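PDB 3LWU: succinylglutamate desuccinylase/aspartoacylase from Shewanella frigidimarina, which probably acts as a zinc-dependent hydrolase of the succinylglutamate desuccinylase/aspartoacylase family, though its own substrate is not established. Local coordinates for residues S326-I340 with Y352-H366. Numbering follows the deposited sequence. Where two conformers were deposited one is given.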
loop_
_atom_site.group_PDB
_atom_site.type_symbol
_atom_site.label_atom_id
_atom_site.label_comp_id
_atom_site.label_asym_id
_atom_site.label_seq_id
_atom_site.Cartn_x
_atom_site.Cartn_y
_atom_site.Cartn_z
ATOM N N SER A 326 -24.870 16.282 6.169
ATOM C CA SER A 326 -25.000 15.051 6.964
ATOM C C SER A 326 -25.571 13.885 6.169
ATOM O O SER A 326 -26.575 14.016 5.471
ATOM C CB SER A 326 -25.955 15.298 8.144
ATOM O OG SER A 326 -25.426 16.266 9.025
ATOM N N VAL A 327 -24.978 12.715 6.328
ATOM C CA VAL A 327 -25.512 11.524 5.673
ATOM C C VAL A 327 -26.872 11.161 6.262
ATOM O O VAL A 327 -27.088 11.326 7.455
ATOM C CB VAL A 327 -24.519 10.352 5.771
ATOM C CG1 VAL A 327 -23.290 10.690 4.947
ATOM C CG2 VAL A 327 -24.151 9.973 7.298
ATOM N N GLY A 328 -27.799 10.711 5.423
ATOM C CA GLY A 328 -29.100 10.320 5.887
ATOM C C GLY A 328 -30.125 11.434 6.085
ATOM O O GLY A 328 -31.240 11.134 6.506
ATOM N N GLU A 329 -29.785 12.692 5.783
ATOM C CA GLU A 329 -30.689 13.859 5.952
ATOM C C GLU A 329 -30.945 14.508 4.593
ATOM O O GLU A 329 -30.005 14.650 3.813
ATOM C CB GLU A 329 -30.026 14.945 6.823
ATOM C CG GLU A 329 -30.444 15.000 8.297
ATOM C CD GLU A 329 -29.687 16.079 9.078
ATOM O OE1 GLU A 329 -29.562 17.229 8.575
ATOM O OE2 GLU A 329 -29.206 15.763 10.197
ATOM N N PRO A 330 -32.192 14.932 4.305
ATOM C CA PRO A 330 -32.438 15.670 3.061
ATOM C C PRO A 330 -31.585 16.924 2.881
ATOM O O PRO A 330 -31.320 17.654 3.851
ATOM C CB PRO A 330 -33.918 16.074 3.169
ATOM C CG PRO A 330 -34.543 15.026 4.013
ATOM C CD PRO A 330 -33.450 14.437 4.900
ATOM N N LEU A 331 -31.154 17.155 1.644
ATOM C CA LEU A 331 -30.376 18.332 1.295
ATOM C C LEU A 331 -31.077 19.062 0.160
ATOM O O LEU A 331 -31.045 18.630 -0.996
ATOM C CB LEU A 331 -28.955 17.961 0.891
ATOM C CG LEU A 331 -27.962 19.121 0.782
ATOM C CD1 LEU A 331 -27.582 19.714 2.187
ATOM C CD2 LEU A 331 -26.731 18.650 0.007
ATOM N N THR A 332 -31.700 20.175 0.511
ATOM C CA THR A 332 -32.349 21.051 -0.439
ATOM C C THR A 332 -31.323 21.588 -1.409
ATOM O O THR A 332 -30.230 21.989 -0.989
ATOM C CB THR A 332 -33.017 22.263 0.285
ATOM O OG1 THR A 332 -33.883 21.783 1.309
ATOM C CG2 THR A 332 -33.813 23.163 -0.701
ATOM N N ALA A 333 -31.688 21.598 -2.687
ATOM C CA ALA A 333 -30.884 22.165 -3.770
ATOM C C ALA A 333 -30.306 23.518 -3.365
ATOM O O ALA A 333 -31.024 24.381 -2.852
ATOM C CB ALA A 333 -31.745 22.331 -5.023
ATOM N N GLY A 334 -29.011 23.701 -3.580
ATOM C CA GLY A 334 -28.388 24.962 -3.221
ATOM C C GLY A 334 -27.767 24.982 -1.842
ATOM O O GLY A 334 -26.908 25.813 -1.594
ATOM N N LYS A 335 -28.165 24.099 -0.932
ATOM C CA LYS A 335 -27.462 24.008 0.364
ATOM C C LYS A 335 -26.108 23.299 0.209
ATOM O O LYS A 335 -25.989 22.364 -0.580
ATOM C CB LYS A 335 -28.324 23.292 1.411
ATOM C CG LYS A 335 -29.605 24.074 1.836
ATOM C CD LYS A 335 -29.248 25.252 2.771
ATOM C CE LYS A 335 -30.313 26.400 2.811
ATOM N NZ LYS A 335 -31.152 26.348 4.061
ATOM N N PRO A 336 -25.082 23.724 0.985
ATOM C CA PRO A 336 -23.742 23.214 0.709
ATOM C C PRO A 336 -23.575 21.708 0.972
ATOM O O PRO A 336 -24.042 21.170 1.973
ATOM C CB PRO A 336 -22.837 24.060 1.635
ATOM C CG PRO A 336 -23.677 24.383 2.807
ATOM C CD PRO A 336 -25.095 24.604 2.174
ATOM N N LEU A 337 -22.967 21.037 0.018
ATOM C CA LEU A 337 -22.595 19.655 0.150
ATOM C C LEU A 337 -21.205 19.558 0.801
ATOM O O LEU A 337 -21.042 18.888 1.805
ATOM C CB LEU A 337 -22.560 19.001 -1.227
ATOM C CG LEU A 337 -22.306 17.504 -1.253
ATOM C CD1 LEU A 337 -23.622 16.733 -0.897
ATOM C CD2 LEU A 337 -21.772 17.116 -2.651
ATOM N N VAL A 338 -20.218 20.217 0.195
ATOM C CA VAL A 338 -18.862 20.334 0.778
ATOM C C VAL A 338 -18.343 21.767 0.664
ATOM O O VAL A 338 -18.847 22.565 -0.145
ATOM C CB VAL A 338 -17.835 19.426 0.078
ATOM C CG1 VAL A 338 -18.268 17.989 0.148
ATOM C CG2 VAL A 338 -17.574 19.867 -1.337
ATOM N N ASN A 339 -17.366 22.096 1.496
ATOM C CA ASN A 339 -16.489 23.225 1.247
ATOM C C ASN A 339 -15.121 22.685 0.854
ATOM O O ASN A 339 -14.630 21.744 1.446
ATOM C CB ASN A 339 -16.409 24.123 2.479
ATOM C CG ASN A 339 -17.791 24.638 2.912
ATOM O OD1 ASN A 339 -18.555 25.081 2.086
ATOM N ND2 ASN A 339 -18.092 24.582 4.197
ATOM N N ILE A 340 -14.513 23.271 -0.161
ATOM C CA ILE A 340 -13.154 22.924 -0.540
ATOM C C ILE A 340 -12.208 24.021 -0.097
ATOM O O ILE A 340 -12.392 25.183 -0.441
ATOM C CB ILE A 340 -13.041 22.769 -2.063
ATOM C CG1 ILE A 340 -14.119 21.805 -2.585
ATOM C CG2 ILE A 340 -11.647 22.290 -2.448
ATOM C CD1 ILE A 340 -14.029 21.550 -4.108
ATOM N N TYR A 352 -11.280 29.117 -0.770
ATOM C CA TYR A 352 -12.376 28.505 -0.044
ATOM C C TYR A 352 -13.627 28.580 -0.886
ATOM O O TYR A 352 -14.015 29.661 -1.317
ATOM C CB TYR A 352 -12.596 29.248 1.270
ATOM C CG TYR A 352 -13.434 28.503 2.286
ATOM C CD1 TYR A 352 -13.025 27.294 2.774
ATOM C CD2 TYR A 352 -14.635 29.026 2.778
ATOM C CE1 TYR A 352 -13.764 26.602 3.716
ATOM C CE2 TYR A 352 -15.389 28.332 3.744
ATOM C CZ TYR A 352 -14.931 27.114 4.208
ATOM O OH TYR A 352 -15.617 26.364 5.174
ATOM N N GLN A 353 -14.276 27.449 -1.123
ATOM C CA GLN A 353 -15.379 27.412 -2.075
ATOM C C GLN A 353 -16.430 26.445 -1.546
ATOM O O GLN A 353 -16.112 25.275 -1.258
ATOM C CB GLN A 353 -14.855 26.998 -3.479
ATOM C CG GLN A 353 -15.947 26.875 -4.554
ATOM C CD GLN A 353 -15.447 26.355 -5.953
ATOM O OE1 GLN A 353 -14.487 25.581 -6.067
ATOM N NE2 GLN A 353 -16.125 26.792 -6.996
ATOM N N ALA A 354 -17.667 26.945 -1.420
ATOM C CA ALA A 354 -18.842 26.130 -1.094
ATOM C C ALA A 354 -19.293 25.447 -2.356
ATOM O O ALA A 354 -19.377 26.097 -3.375
ATOM C CB ALA A 354 -20.008 27.029 -0.535
ATOM N N ILE A 355 -19.559 24.152 -2.309
ATOM C CA ILE A 355 -20.057 23.433 -3.476
ATOM C C ILE A 355 -21.455 22.930 -3.132
ATOM O O ILE A 355 -21.610 22.255 -2.107
ATOM C CB ILE A 355 -19.193 22.180 -3.835
ATOM C CG1 ILE A 355 -17.751 22.557 -4.159
ATOM C CG2 ILE A 355 -19.807 21.431 -5.057
ATOM C CD1 ILE A 355 -17.621 23.461 -5.371
ATOM N N SER A 356 -22.462 23.237 -3.964
ATOM C CA SER A 356 -23.812 22.697 -3.774
ATOM C C SER A 356 -24.288 21.948 -5.013
ATOM O O SER A 356 -23.600 21.940 -6.023
ATOM C CB SER A 356 -24.797 23.816 -3.452
ATOM O OG SER A 356 -24.826 24.762 -4.499
ATOM N N LEU A 357 -25.459 21.314 -4.928
ATOM C CA LEU A 357 -26.027 20.541 -6.048
ATOM C C LEU A 357 -27.241 21.259 -6.596
ATOM O O LEU A 357 -27.912 21.984 -5.860
ATOM C CB LEU A 357 -26.445 19.141 -5.595
ATOM C CG LEU A 357 -25.273 18.299 -5.111
ATOM C CD1 LEU A 357 -25.692 16.885 -4.731
ATOM C CD2 LEU A 357 -24.135 18.269 -6.170
ATOM N N PRO A 358 -27.538 21.057 -7.890
ATOM C CA PRO A 358 -28.689 21.759 -8.514
ATOM C C PRO A 358 -30.089 21.148 -8.253
ATOM O O PRO A 358 -31.086 21.773 -8.595
ATOM C CB PRO A 358 -28.360 21.724 -10.017
ATOM C CG PRO A 358 -27.495 20.440 -10.163
ATOM C CD PRO A 358 -26.660 20.402 -8.881
HETATM N N MSE A 359 -30.161 19.956 -7.668
HETATM C CA MSE A 359 -31.445 19.324 -7.323
HETATM C C MSE A 359 -31.458 18.904 -5.839
HETATM O O MSE A 359 -30.390 18.772 -5.204
HETATM C CB MSE A 359 -31.681 18.110 -8.229
HETATM C CG MSE A 359 -30.926 16.818 -7.819
HETATM SE SE MSE A 359 -28.999 16.891 -8.089
HETATM C CE MSE A 359 -29.205 16.795 -10.070
ATOM N N ASP A 360 -32.645 18.694 -5.292
ATOM C CA ASP A 360 -32.761 18.147 -3.944
ATOM C C ASP A 360 -32.241 16.720 -3.924
ATOM O O ASP A 360 -32.409 15.968 -4.874
ATOM C CB ASP A 360 -34.212 18.127 -3.442
ATOM C CG ASP A 360 -34.820 19.498 -3.354
ATOM O OD1 ASP A 360 -34.078 20.513 -3.372
ATOM O OD2 ASP A 360 -36.064 19.558 -3.308
ATOM N N CYS A 361 -31.610 16.338 -2.831
ATOM C CA CYS A 361 -31.126 14.973 -2.718
ATOM C C CYS A 361 -31.128 14.536 -1.285
ATOM O O CYS A 361 -31.364 15.345 -0.401
ATOM C CB CYS A 361 -29.730 14.867 -3.321
ATOM S SG CYS A 361 -28.387 15.625 -2.381
ATOM N N VAL A 362 -30.889 13.241 -1.065
ATOM C CA VAL A 362 -30.518 12.714 0.251
ATOM C C VAL A 362 -29.112 12.150 0.129
ATOM O O VAL A 362 -28.914 11.088 -0.473
ATOM C CB VAL A 362 -31.534 11.639 0.733
ATOM C CG1 VAL A 362 -31.118 11.027 2.048
ATOM C CG2 VAL A 362 -32.958 12.240 0.834
ATOM N N PRO A 363 -28.105 12.855 0.686
ATOM C CA PRO A 363 -26.790 12.294 0.667
ATOM C C PRO A 363 -26.716 11.021 1.514
ATOM O O PRO A 363 -27.213 11.008 2.665
ATOM C CB PRO A 363 -25.913 13.411 1.275
ATOM C CG PRO A 363 -26.683 14.634 1.117
ATOM C CD PRO A 363 -28.097 14.192 1.288
ATOM N N ILE A 364 -26.117 9.958 0.956
ATOM C CA ILE A 364 -26.097 8.660 1.649
ATOM C C ILE A 364 -24.764 8.372 2.312
ATOM O O ILE A 364 -24.731 7.876 3.431
ATOM C CB ILE A 364 -26.504 7.510 0.701
ATOM C CG1 ILE A 364 -27.981 7.642 0.365
ATOM C CG2 ILE A 364 -26.223 6.130 1.315
ATOM C CD1 ILE A 364 -28.892 7.648 1.638
ATOM N N LEU A 365 -23.672 8.660 1.604
ATOM C CA LEU A 365 -22.337 8.378 2.088
ATOM C C LEU A 365 -21.361 9.366 1.489
ATOM O O LEU A 365 -21.611 9.971 0.427
ATOM C CB LEU A 365 -21.914 6.921 1.761
ATOM C CG LEU A 365 -21.932 6.483 0.305
ATOM C CD1 LEU A 365 -20.567 6.730 -0.398
ATOM C CD2 LEU A 365 -22.336 4.991 0.149
ATOM N N HIS A 366 -20.246 9.540 2.185
ATOM C CA HIS A 366 -19.143 10.307 1.633
ATOM C C HIS A 366 -17.788 9.654 1.855
ATOM O O HIS A 366 -17.639 8.734 2.647
ATOM C CB HIS A 366 -19.164 11.781 2.116
ATOM C CG HIS A 366 -18.814 11.997 3.555
ATOM N ND1 HIS A 366 -17.517 11.960 4.036
ATOM C CD2 HIS A 366 -19.594 12.347 4.613
ATOM C CE1 HIS A 366 -17.520 12.246 5.332
ATOM N NE2 HIS A 366 -18.770 12.476 5.712
HETATM O O HOH W 1 -29.038 19.135 -2.844
HETATM O O HOH W 2 -27.097 21.168 -2.726
#
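Strands 338-340 and 352-356 pair as an antiparallel hairpin, their axes 4.6 Å apart at closest approach, and a classic beta bulge sets Leu-337 and Val-338 against Ile-355, whose O accepts the N-H of Leu-337 and, weakly, that of Val-338. On one face Val-338 and Ile-355 run alongside each other in the same direction, with CG2 of Val-338 3.8 Å from CB of Ile-355; Ile-340 brings CD1 to Ile-355 CG1. On the other, CB of Asn-339 lies 3.8 Å from Tyr-352 CE1, amide and ring planes 44° apart. With its CG anti to the backbone N (chi1 -164°), Tyr-352 carries its hydroxyl back to the Asn-339 amide. An alanine in place of Asn-339 would keep the CB contact but would probably leave the tyrosine hydroxyl without its amide neighbour. Beyond the bulge regular pairing stops, and residues 332-335 form a type II turn. Asp-360 OD1 accepts the N-H of Ala-333 at 2.7 Å, almost straight, from the anti side and slightly out of the carboxylate plane, while one water bridges Leu-331 O and Met-359 O and another joins Lys-335 O to Leu-357 N. Leu-331 and Cys-361 exchange two backbone bonds, and the leucine side chain lies across Pro-363, roughly perpendicular to it, its CB 3.9 Å from the proline CD. Gly-328 N donates to Pro-363 O at 2.8 Å, bringing in strand 362-366, where the Leu-365 side chain lies about 9 Å from the zinc ion. Tyr-379 of strand 377-382 packs on Leu-337, Val-338 and Pro-363. Between hairpin and strand 362-366, a carboxylate and two waters thus satisfy backbone groups that regular strand pairing does not.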